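Local atomic coordinates of yeast glycogen phosphorylase (Saccharomyces cerevisiae, PDB entry 1YGP), a protein that belongs to the carbohydrate phosphorylase family, folds into the two Rossmann-like domains of the GT-B clan and carries pyridoxal-5'-phosphate. Residues A[327-330]-A[331-334]; A[567-570]-A[571-574]; A[606-610]-A[611-615]; A[866-869]-A[870-874]. All blocks are in the same frame, centred on the assembly; numbering follows the deposited sequence.

Contact 1: A[327-330]-A[331-334]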
loop_
_atom_site.group_PDB
_atom_site.type_symbol
_atom_site.label_atom_id
_atom_site.label_comp_id
_atom_site.label_asym_id
_atom_site.label_seq_id
_atom_site.Cartn_x
_atom_site.Cartn_y
_atom_site.Cartn_z
ATOM N N LEU A 327 -12.116 20.468 5.312
ATOM C CA LEU A 327 -11.763 19.079 5.103
ATOM C C LEU A 327 -12.697 18.161 5.855
ATOM O O LEU A 327 -13.077 17.134 5.291
ATOM C CB LEU A 327 -10.315 18.840 5.536
ATOM C CG LEU A 327 -9.684 17.486 5.293
ATOM C CD1 LEU A 327 -9.614 17.172 3.807
ATOM C CD2 LEU A 327 -8.280 17.518 5.790
ATOM N N ARG A 328 -13.132 18.508 7.068
ATOM C CA ARG A 328 -14.080 17.695 7.823
ATOM C C ARG A 328 -15.377 17.644 7.033
ATOM O O ARG A 328 -15.916 16.551 6.829
ATOM C CB ARG A 328 -14.369 18.292 9.192
ATOM C CG ARG A 328 -13.149 18.318 10.102
ATOM C CD ARG A 328 -13.094 17.170 11.082
ATOM N NE ARG A 328 -13.727 17.511 12.341
ATOM C CZ ARG A 328 -13.107 17.402 13.527
ATOM N NH1 ARG A 328 -11.860 16.973 13.654
ATOM N NH2 ARG A 328 -13.765 17.732 14.636
ATOM N N LEU A 329 -15.882 18.769 6.504
ATOM C CA LEU A 329 -17.107 18.712 5.741
ATOM C C LEU A 329 -16.918 17.896 4.467
ATOM O O LEU A 329 -17.739 17.034 4.140
ATOM C CB LEU A 329 -17.573 20.128 5.400
ATOM C CG LEU A 329 -18.991 20.276 4.787
ATOM C CD1 LEU A 329 -20.071 19.669 5.704
ATOM C CD2 LEU A 329 -19.255 21.742 4.549
ATOM N N LYS A 330 -15.772 18.086 3.811
ATOM C CA LYS A 330 -15.385 17.434 2.559
ATOM C C LYS A 330 -15.379 15.918 2.722
ATOM O O LYS A 330 -15.947 15.176 1.931
ATOM C CB LYS A 330 -14.018 17.995 2.207
ATOM C CG LYS A 330 -13.645 18.098 0.747
ATOM C CD LYS A 330 -12.581 19.186 0.726
ATOM C CE LYS A 330 -12.137 19.582 -0.681
ATOM N NZ LYS A 330 -11.164 20.659 -0.590
ATOM N N GLN A 331 -14.803 15.456 3.819
ATOM C CA GLN A 331 -14.734 14.058 4.198
ATOM C C GLN A 331 -16.130 13.501 4.493
ATOM O O GLN A 331 -16.509 12.455 3.960
ATOM C CB GLN A 331 -13.783 14.027 5.391
ATOM C CG GLN A 331 -13.496 12.765 6.153
ATOM C CD GLN A 331 -12.380 12.997 7.180
ATOM O OE1 GLN A 331 -12.598 13.539 8.262
ATOM N NE2 GLN A 331 -11.137 12.609 6.950
ATOM N N GLN A 332 -16.955 14.195 5.292
ATOM C CA GLN A 332 -18.310 13.760 5.634
ATOM C C GLN A 332 -19.198 13.720 4.393
ATOM O O GLN A 332 -20.062 12.837 4.262
ATOM C CB GLN A 332 -18.942 14.698 6.658
ATOM C CG GLN A 332 -18.247 14.751 8.004
ATOM C CD GLN A 332 -18.983 15.539 9.073
ATOM O OE1 GLN A 332 -18.905 15.238 10.270
ATOM N NE2 GLN A 332 -19.746 16.565 8.740
ATOM N N TYR A 333 -18.991 14.637 3.434
ATOM C CA TYR A 333 -19.742 14.533 2.203
ATOM C C TYR A 333 -19.266 13.294 1.448
ATOM O O TYR A 333 -20.120 12.440 1.213
ATOM C CB TYR A 333 -19.569 15.758 1.297
ATOM C CG TYR A 333 -20.453 15.627 0.064
ATOM C CD1 TYR A 333 -21.734 15.076 0.169
ATOM C CD2 TYR A 333 -19.957 15.968 -1.188
ATOM C CE1 TYR A 333 -22.500 14.850 -0.968
ATOM C CE2 TYR A 333 -20.720 15.750 -2.335
ATOM C CZ TYR A 333 -21.982 15.184 -2.215
ATOM O OH TYR A 333 -22.735 14.899 -3.331
ATOM N N PHE A 334 -17.975 13.117 1.107
ATOM C CA PHE A 334 -17.417 11.954 0.398
ATOM C C PHE A 334 -17.976 10.594 0.866
ATOM O O PHE A 334 -18.483 9.779 0.092
ATOM C CB PHE A 334 -15.901 12.047 0.575
ATOM C CG PHE A 334 -15.091 10.868 0.063
ATOM C CD1 PHE A 334 -14.851 10.721 -1.300
ATOM C CD2 PHE A 334 -14.634 9.902 0.961
ATOM C CE1 PHE A 334 -14.169 9.606 -1.768
ATOM C CE2 PHE A 334 -13.949 8.784 0.482
ATOM C CZ PHE A 334 -13.719 8.633 -0.885
#
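The flat carboxamide of Gln332 approaches the preceding turn most closely through CD, 3.9 Å from Arg328 O, while Leu329 CD1 makes a looser contact with its NE2 at 4.4 Å. With CG anti to the carbonyl carbon (chi1 -63°) the Gln332 chain leans back over its bonding partner, bringing CG to 3.2 Å from Arg328 O. The amide end looks outward, where OE1 accepts from His369 ND1 and Trp415 packs against the side chain. The rings of Tyr333 and Phe334 both lead away from the preceding turn: Tyr333 meets the ring of His427 and reaches Glu376 with its OH, while Phe334 packs against Val230 and Phe232 of strand 221-232 and Ile311 and Thr312 of helix 303-313, a mainly apolar setting. Gln331 runs out extended, and its NE2 satisfies two backbone carbonyls, Ile311 O and Val314 O, a task for which an uncharged amide is well fitted; Lys330 NZ makes a salt bridge with Glu326 and a hydrogen bond with Tyr233 OH. Gln331 N bonds to Leu327 O at 2.8 Å, Gln332 N to Arg328 O at 3.0 Å and Tyr333 N to Leu329 O at 2.8 Å. Phe334 N to Lys330 O, at 3.0 Å, is nearly straight (175°). Four consecutive bonds from residue i+4 to residue i mark a regular α-helix, here part of helix 322-350, buried inside a GT-B domain.

Contact 2: A[567-570]-A[571-574]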
loop_
_atom_site.group_PDB
_atom_site.type_symbol
_atom_site.label_atom_id
_atom_site.label_comp_id
_atom_site.label_asym_id
_atom_site.label_seq_id
_atom_site.Cartn_x
_atom_site.Cartn_y
_atom_site.Cartn_z
ATOM N N TRP A 567 -13.764 -17.985 41.666
ATOM C CA TRP A 567 -14.023 -16.676 41.113
ATOM C C TRP A 567 -12.835 -15.787 41.399
ATOM O O TRP A 567 -12.387 -15.044 40.522
ATOM C CB TRP A 567 -15.258 -16.063 41.745
ATOM C CG TRP A 567 -15.904 -14.984 40.884
ATOM C CD1 TRP A 567 -15.606 -13.659 41.062
ATOM C CD2 TRP A 567 -16.831 -15.186 39.884
ATOM N NE1 TRP A 567 -16.343 -13.023 40.181
ATOM C CE2 TRP A 567 -17.081 -13.879 39.461
ATOM C CE3 TRP A 567 -17.492 -16.256 39.277
ATOM C CZ2 TRP A 567 -17.985 -13.623 38.439
ATOM C CZ3 TRP A 567 -18.399 -15.995 38.247
ATOM C CH2 TRP A 567 -18.643 -14.685 37.834
ATOM N N ASN A 568 -12.255 -15.869 42.591
ATOM C CA ASN A 568 -11.157 -14.989 42.886
ATOM C C ASN A 568 -9.918 -15.371 42.097
ATOM O O ASN A 568 -9.249 -14.495 41.535
ATOM C CB ASN A 568 -10.857 -15.010 44.358
ATOM C CG ASN A 568 -9.936 -13.855 44.720
ATOM O OD1 ASN A 568 -8.965 -14.028 45.436
ATOM N ND2 ASN A 568 -10.128 -12.617 44.295
ATOM N N GLN A 569 -9.651 -16.667 41.951
ATOM C CA GLN A 569 -8.486 -17.158 41.226
ATOM C C GLN A 569 -8.432 -16.662 39.792
ATOM O O GLN A 569 -7.367 -16.232 39.321
ATOM C CB GLN A 569 -8.493 -18.672 41.226
ATOM C CG GLN A 569 -7.312 -19.299 40.523
ATOM C CD GLN A 569 -6.019 -18.941 41.215
ATOM O OE1 GLN A 569 -5.285 -18.029 40.843
ATOM N NE2 GLN A 569 -5.698 -19.666 42.273
ATOM N N VAL A 570 -9.592 -16.677 39.125
ATOM C CA VAL A 570 -9.704 -16.180 37.750
ATOM C C VAL A 570 -9.148 -14.735 37.745
ATOM O O VAL A 570 -8.149 -14.389 37.104
ATOM C CB VAL A 570 -11.213 -16.232 37.319
ATOM C CG1 VAL A 570 -11.357 -15.762 35.898
ATOM C CG2 VAL A 570 -11.764 -17.648 37.360
ATOM N N LYS A 571 -9.698 -13.904 38.620
ATOM C CA LYS A 571 -9.322 -12.514 38.687
ATOM C C LYS A 571 -7.855 -12.341 39.033
ATOM O O LYS A 571 -7.237 -11.405 38.532
ATOM C CB LYS A 571 -10.275 -11.848 39.704
ATOM C CG LYS A 571 -10.117 -10.343 39.973
ATOM C CD LYS A 571 -10.250 -9.417 38.782
ATOM C CE LYS A 571 -11.697 -9.305 38.383
ATOM N NZ LYS A 571 -11.863 -8.422 37.248
ATOM N N LEU A 572 -7.237 -13.244 39.802
ATOM C CA LEU A 572 -5.816 -13.137 40.163
ATOM C C LEU A 572 -4.972 -13.434 38.927
ATOM O O LEU A 572 -4.031 -12.694 38.611
ATOM C CB LEU A 572 -5.483 -14.136 41.326
ATOM C CG LEU A 572 -4.145 -14.234 42.120
ATOM C CD1 LEU A 572 -3.135 -15.048 41.356
ATOM C CD2 LEU A 572 -3.565 -12.860 42.364
ATOM N N ASN A 573 -5.317 -14.467 38.153
ATOM C CA ASN A 573 -4.554 -14.804 36.960
ATOM C C ASN A 573 -4.687 -13.664 35.971
ATOM O O ASN A 573 -3.676 -13.244 35.404
ATOM C CB ASN A 573 -5.057 -16.096 36.314
ATOM C CG ASN A 573 -5.069 -17.315 37.246
ATOM O OD1 ASN A 573 -5.944 -18.180 37.135
ATOM N ND2 ASN A 573 -4.140 -17.473 38.191
ATOM N N ASN A 574 -5.884 -13.076 35.830
ATOM C CA ASN A 574 -6.090 -11.914 34.961
ATOM C C ASN A 574 -5.248 -10.723 35.360
ATOM O O ASN A 574 -4.767 -9.973 34.498
ATOM C CB ASN A 574 -7.513 -11.419 34.951
ATOM C CG ASN A 574 -8.448 -12.267 34.113
ATOM O OD1 ASN A 574 -8.068 -13.093 33.288
ATOM N ND2 ASN A 574 -9.742 -12.099 34.308
#
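Helix 562-584 is a partly buried α-helix in which Asn573 and Asn574 reach back to Gln569 and Val570, its i to i+4 pattern being slightly irregular at this point. Asn573 N bonds to Gln569 O at 2.9 Å and Asn574 N to Val570 O at 2.9 Å, both regular. Just before this the pattern slackens: Lys571 N to Trp567 O is weak at 3.5 Å, and Leu572 N, bonded to Asn568 O at 2.9 Å, also makes a weak bond to Gln569 O. Among the side chains, Gln569 and Asn573 sit one turn apart on the same side. Gln569 bends at its second torsion (chi2 63°), which turns its amide forward along the helix until OE1 is 2.9 Å from Asn573 ND2. The two amide planes are only 10° apart, almost parallel, and the same OE1 lies 3.7 Å from Leu572 CD1. Polar amides suit this side of the helix, where Gln569 is exposed and Asn573 partly so. Lys571 has the reach and the charge for a different task: folded at chi2 and chi3, it presents NZ to the carbonyls of Pro706, Ser708 and Asn732. Asn574 ND2 bonds to Asn526 OD1, and Trp567, buried, gives its NE1 to Ser849 OG. Helix 527-536 packs on Trp567, Val570 and Asn574, and helix 842-856 on Trp567 and Asn568.

Contact 3: A[606-610]-A[611-615]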
loop_
_atom_site.group_PDB
_atom_site.type_symbol
_atom_site.label_atom_id
_atom_site.label_comp_id
_atom_site.label_asym_id
_atom_site.label_seq_id
_atom_site.Cartn_x
_atom_site.Cartn_y
_atom_site.Cartn_z
ATOM N N VAL A 606 -9.331 4.214 32.767
ATOM C CA VAL A 606 -8.859 4.248 31.398
ATOM C C VAL A 606 -9.952 4.816 30.485
ATOM O O VAL A 606 -11.001 4.195 30.242
ATOM C CB VAL A 606 -8.430 2.821 30.894
ATOM C CG1 VAL A 606 -7.181 2.406 31.650
ATOM C CG2 VAL A 606 -9.471 1.742 31.156
ATOM N N LYS A 607 -9.751 6.057 30.032
ATOM C CA LYS A 607 -10.626 6.714 29.073
ATOM C C LYS A 607 -10.006 8.022 28.640
ATOM O O LYS A 607 -8.907 8.368 29.073
ATOM C CB LYS A 607 -12.002 7.014 29.646
ATOM C CG LYS A 607 -12.107 7.832 30.918
ATOM C CD LYS A 607 -13.484 7.561 31.517
ATOM C CE LYS A 607 -13.623 6.102 31.921
ATOM N NZ LYS A 607 -15.018 5.774 32.126
ATOM N N ARG A 608 -10.703 8.746 27.768
ATOM C CA ARG A 608 -10.248 10.002 27.217
ATOM C C ARG A 608 -9.928 10.969 28.324
ATOM O O ARG A 608 -10.701 11.131 29.267
ATOM C CB ARG A 608 -11.343 10.552 26.318
ATOM C CG ARG A 608 -11.107 11.899 25.641
ATOM C CD ARG A 608 -11.880 11.837 24.341
ATOM N NE ARG A 608 -12.904 12.849 24.270
ATOM C CZ ARG A 608 -14.060 12.750 24.921
ATOM N NH1 ARG A 608 -14.358 11.704 25.697
ATOM N NH2 ARG A 608 -14.968 13.713 24.745
ATOM N N ILE A 609 -8.748 11.541 28.185
ATOM C CA ILE A 609 -8.231 12.484 29.143
ATOM C C ILE A 609 -9.030 13.738 28.857
ATOM O O ILE A 609 -8.924 14.295 27.759
ATOM C CB ILE A 609 -6.724 12.735 28.890
ATOM C CG1 ILE A 609 -5.899 11.438 28.929
ATOM C CG2 ILE A 609 -6.267 13.761 29.910
ATOM C CD1 ILE A 609 -5.919 10.558 30.209
ATOM N N HIS A 610 -9.843 14.222 29.778
ATOM C CA HIS A 610 -10.574 15.449 29.526
ATOM C C HIS A 610 -10.889 15.991 30.890
ATOM O O HIS A 610 -11.315 15.196 31.723
ATOM C CB HIS A 610 -11.899 15.193 28.811
ATOM C CG HIS A 610 -12.578 16.465 28.338
ATOM N ND1 HIS A 610 -12.797 17.635 28.953
ATOM C CD2 HIS A 610 -13.078 16.574 27.067
ATOM C CE1 HIS A 610 -13.407 18.430 28.105
ATOM N NE2 HIS A 610 -13.566 17.785 26.981
ATOM N N GLU A 611 -10.808 17.298 31.155
ATOM C CA GLU A 611 -11.164 17.810 32.475
ATOM C C GLU A 611 -12.508 17.360 33.049
ATOM O O GLU A 611 -12.563 17.070 34.243
ATOM C CB GLU A 611 -11.175 19.307 32.468
ATOM C CG GLU A 611 -9.830 19.960 32.321
ATOM C CD GLU A 611 -10.018 21.460 32.263
ATOM O OE1 GLU A 611 -10.278 21.990 31.176
ATOM O OE2 GLU A 611 -9.921 22.085 33.319
ATOM N N TYR A 612 -13.586 17.259 32.243
ATOM C CA TYR A 612 -14.865 16.797 32.749
ATOM C C TYR A 612 -14.894 15.310 33.119
ATOM O O TYR A 612 -15.822 14.827 33.765
ATOM C CB TYR A 612 -15.960 17.124 31.711
ATOM C CG TYR A 612 -16.317 16.097 30.638
ATOM C CD1 TYR A 612 -17.170 15.034 30.951
ATOM C CD2 TYR A 612 -15.791 16.193 29.353
ATOM C CE1 TYR A 612 -17.485 14.068 30.005
ATOM C CE2 TYR A 612 -16.110 15.222 28.394
ATOM C CZ TYR A 612 -16.953 14.156 28.728
ATOM O OH TYR A 612 -17.209 13.145 27.815
ATOM N N LYS A 613 -13.938 14.502 32.666
ATOM C CA LYS A 613 -13.870 13.095 33.048
ATOM C C LYS A 613 -13.216 12.990 34.408
ATOM O O LYS A 613 -13.122 11.899 34.973
ATOM C CB LYS A 613 -13.031 12.284 32.109
ATOM C CG LYS A 613 -13.533 12.296 30.709
ATOM C CD LYS A 613 -14.640 11.323 30.569
ATOM C CE LYS A 613 -14.771 11.216 29.094
ATOM N NZ LYS A 613 -15.996 10.528 28.788
ATOM N N ARG A 614 -12.694 14.116 34.877
ATOM C CA ARG A 614 -12.083 14.291 36.164
ATOM C C ARG A 614 -10.979 13.321 36.522
ATOM O O ARG A 614 -10.865 12.833 37.646
ATOM C CB ARG A 614 -13.200 14.292 37.210
ATOM C CG ARG A 614 -14.104 15.470 36.893
ATOM C CD ARG A 614 -14.812 15.920 38.121
ATOM N NE ARG A 614 -15.689 14.874 38.606
ATOM C CZ ARG A 614 -16.505 15.051 39.659
ATOM N NH1 ARG A 614 -16.533 16.235 40.300
ATOM N NH2 ARG A 614 -17.288 14.030 40.066
ATOM N N GLN A 615 -10.061 13.064 35.588
ATOM C CA GLN A 615 -8.852 12.306 35.916
ATOM C C GLN A 615 -8.092 13.085 37.004
ATOM O O GLN A 615 -7.450 12.482 37.874
ATOM C CB GLN A 615 -7.886 12.162 34.744
ATOM C CG GLN A 615 -8.284 11.169 33.697
ATOM C CD GLN A 615 -9.320 11.646 32.701
ATOM O OE1 GLN A 615 -9.620 12.825 32.514
ATOM N NE2 GLN A 615 -9.874 10.708 31.971
#
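Tyr612 points an edge at the face of His610, with CD2 3.3 Å above the imidazole plane and over its centre. This is a T-shaped pair with ring planes at 65°. The imidazole is set there by its first torsion, CG being anti to the backbone N (chi1 -171°), and ND1 also receives a weak bond from Tyr612 N. The amide of Gln615 grips the loop at two points: NE2 donates to Arg608 O at 2.9 Å, and OE1 accepts from His610 N at 3.1 Å. A glutamine suits this post because one end donates while the other accepts. Lys613 N closes the short 3-10 turn on His610 O at 2.9 Å, and Lys613 CG lies over a face of the Tyr612 ring, though not tightly. Beyond that, Lys613 NZ donates to Tyr612 OH at 3.0 Å and forms a salt bridge with Glu720. Arg608 NH1, 3.7 Å from Lys613 NZ, makes a salt bridge to a bound phosphate ion, probably from the crystallisation liquor, with which Lys613 NZ has only a long, weak pairing; the anion probably helps the two cations lie together. Lys607 CD touches Lys613 CD at 4.0 Å; Lys607 lines the pyridoxal-5'-phosphate pocket, touches the cofactor and bonds through NZ to His713. The loop leads from strand 601-606 of the parallel sheet into helix 615-634, with Arg614 at the N-cap position. Helix 662-678 covers Ile609 and Gln615, while helix 724-730 borders Lys607.

Contact 4: A[866-869]-A[870-874]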
loop_
_atom_site.group_PDB
_atom_site.type_symbol
_atom_site.label_atom_id
_atom_site.label_comp_id
_atom_site.label_asym_id
_atom_site.label_seq_id
_atom_site.Cartn_x
_atom_site.Cartn_y
_atom_site.Cartn_z
ATOM N N GLU A 866 -31.861 -6.111 19.150
ATOM C CA GLU A 866 -33.241 -6.575 19.127
ATOM C C GLU A 866 -34.183 -5.368 19.168
ATOM O O GLU A 866 -35.072 -5.214 18.328
ATOM C CB GLU A 866 -33.513 -7.473 20.324
ATOM C CG GLU A 866 -32.851 -8.849 20.213
ATOM C CD GLU A 866 -32.810 -9.735 21.472
ATOM O OE1 GLU A 866 -33.628 -9.590 22.387
ATOM O OE2 GLU A 866 -31.929 -10.596 21.530
ATOM N N GLU A 867 -33.901 -4.418 20.051
ATOM C CA GLU A 867 -34.761 -3.272 20.245
ATOM C C GLU A 867 -34.793 -2.411 19.012
ATOM O O GLU A 867 -35.869 -1.996 18.563
ATOM C CB GLU A 867 -34.301 -2.400 21.406
ATOM C CG GLU A 867 -34.208 -3.142 22.734
ATOM C CD GLU A 867 -34.450 -2.247 23.927
ATOM O OE1 GLU A 867 -33.638 -1.374 24.247
ATOM O OE2 GLU A 867 -35.488 -2.428 24.547
ATOM N N TYR A 868 -33.624 -2.166 18.420
ATOM C CA TYR A 868 -33.544 -1.329 17.240
ATOM C C TYR A 868 -34.303 -1.978 16.112
ATOM O O TYR A 868 -35.153 -1.318 15.503
ATOM C CB TYR A 868 -32.107 -1.134 16.812
ATOM C CG TYR A 868 -31.355 0.037 17.426
ATOM C CD1 TYR A 868 -31.494 1.309 16.877
ATOM C CD2 TYR A 868 -30.458 -0.176 18.463
ATOM C CE1 TYR A 868 -30.728 2.364 17.351
ATOM C CE2 TYR A 868 -29.689 0.882 18.939
ATOM C CZ TYR A 868 -29.817 2.150 18.382
ATOM O OH TYR A 868 -29.012 3.190 18.841
ATOM N N SER A 869 -34.074 -3.274 15.894
ATOM C CA SER A 869 -34.748 -3.988 14.832
ATOM C C SER A 869 -36.248 -3.926 15.007
ATOM O O SER A 869 -36.954 -3.630 14.036
ATOM C CB SER A 869 -34.337 -5.446 14.793
ATOM O OG SER A 869 -32.939 -5.565 14.562
ATOM N N ASP A 870 -36.771 -4.074 16.217
ATOM C CA ASP A 870 -38.202 -4.085 16.372
ATOM C C ASP A 870 -38.892 -2.743 16.480
ATOM O O ASP A 870 -40.041 -2.658 16.034
ATOM C CB ASP A 870 -38.535 -4.935 17.576
ATOM C CG ASP A 870 -38.106 -6.389 17.383
ATOM O OD1 ASP A 870 -38.141 -6.883 16.242
ATOM O OD2 ASP A 870 -37.737 -7.019 18.384
ATOM N N THR A 871 -38.305 -1.672 17.011
ATOM C CA THR A 871 -39.078 -0.447 17.105
ATOM C C THR A 871 -38.806 0.532 15.974
ATOM O O THR A 871 -39.688 1.249 15.492
ATOM C CB THR A 871 -38.810 0.235 18.467
ATOM O OG1 THR A 871 -37.439 0.583 18.553
ATOM C CG2 THR A 871 -39.145 -0.697 19.617
ATOM N N ILE A 872 -37.559 0.536 15.514
ATOM C CA ILE A 872 -37.137 1.527 14.551
ATOM C C ILE A 872 -37.040 0.986 13.145
ATOM O O ILE A 872 -37.685 1.514 12.241
ATOM C CB ILE A 872 -35.776 2.110 15.056
ATOM C CG1 ILE A 872 -35.994 2.756 16.458
ATOM C CG2 ILE A 872 -35.233 3.126 14.052
ATOM C CD1 ILE A 872 -34.788 3.280 17.253
ATOM N N TRP A 873 -36.228 -0.041 12.931
ATOM C CA TRP A 873 -35.976 -0.488 11.578
ATOM C C TRP A 873 -37.068 -1.348 10.964
ATOM O O TRP A 873 -37.199 -1.433 9.744
ATOM C CB TRP A 873 -34.653 -1.260 11.527
ATOM C CG TRP A 873 -33.409 -0.461 11.913
ATOM C CD1 TRP A 873 -33.315 0.908 11.756
ATOM C CD2 TRP A 873 -32.296 -0.994 12.519
ATOM N NE1 TRP A 873 -32.164 1.237 12.282
ATOM C CE2 TRP A 873 -31.522 0.157 12.747
ATOM C CE3 TRP A 873 -31.843 -2.260 12.903
ATOM C CZ2 TRP A 873 -30.285 0.063 13.372
ATOM C CZ3 TRP A 873 -30.604 -2.348 13.523
ATOM C CH2 TRP A 873 -29.835 -1.202 13.758
ATOM N N ASN A 874 -37.807 -2.041 11.836
ATOM C CA ASN A 874 -38.852 -2.991 11.479
ATOM C C ASN A 874 -38.246 -3.965 10.494
ATOM O O ASN A 874 -38.677 -4.185 9.365
ATOM C CB ASN A 874 -40.059 -2.261 10.885
ATOM C CG ASN A 874 -40.584 -1.228 11.875
ATOM O OD1 ASN A 874 -40.592 -0.025 11.612
ATOM N ND2 ASN A 874 -41.004 -1.593 13.081
#
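Glu866 O and Glu867 O accept from Asp870 N and Thr871 N, both at 2.9 Å, in ordinary α-helical fashion, but one residue later helix 861-873 widens into a π-type turn. There Tyr868 O takes two donors, Ile872 N at 3.0 Å and Trp873 N at 3.1 Å, which approach from opposite faces of its carbonyl plane. Asn874 then leaves the helix with positive phi (52°), which asparagine adopts readily, and its N makes a weak bond to Ser869 O. Glu867 O gains a second donor in Thr871 OG1, 3.0 Å away and above the carbonyl plane, because OG1 sits between the backbone N and the carbonyl carbon (chi1 62°) and is thereby turned back to it. In the GT-B fold of this family the last part of the chain crosses back to the N-terminal domain, and the buried side of this helix accordingly faces the large mixed sheet. Its aromatic pair is joined by a CH-π contact: Tyr868 CB stands over the six-membered ring of Trp873, 3.8 Å from its centroid. The rings themselves are nearly parallel (21°) but slid so far apart that they barely overlap. Ile872 lies alongside Tyr868, pointing the same way, with its CD1 3.9 Å from Tyr868 CD1. These large side chains meet the strands and still present polar ends: Tyr868 OH bonds to Thr403 and Asn482, and Trp873 NE1 to Gln364 OE1.

In the fold
Along the chain the four contacts follow in numerical order, each a local turn and none touching another. Contact 1, on helix 322-350, and contact 4, on helix 861-873, both border the nine-stranded mixed sheet, at strand 221-232 and at strands 361-366 and 478-483 respectively; their centres are about 30 Å apart. Contact 3 leaves strand 601-606 of the six-stranded parallel sheet beside the pyridoxal-5'-phosphate pocket, about 28 Å between centres from both contact 1 and contact 2. The centres of contacts 1 and 2 are about 47 Å apart, on opposite sides of the chain's centre. Contact 4, late in sequence, lies on the first sheet, consistent with the C-terminal part of the chain returning to the N-terminal domain.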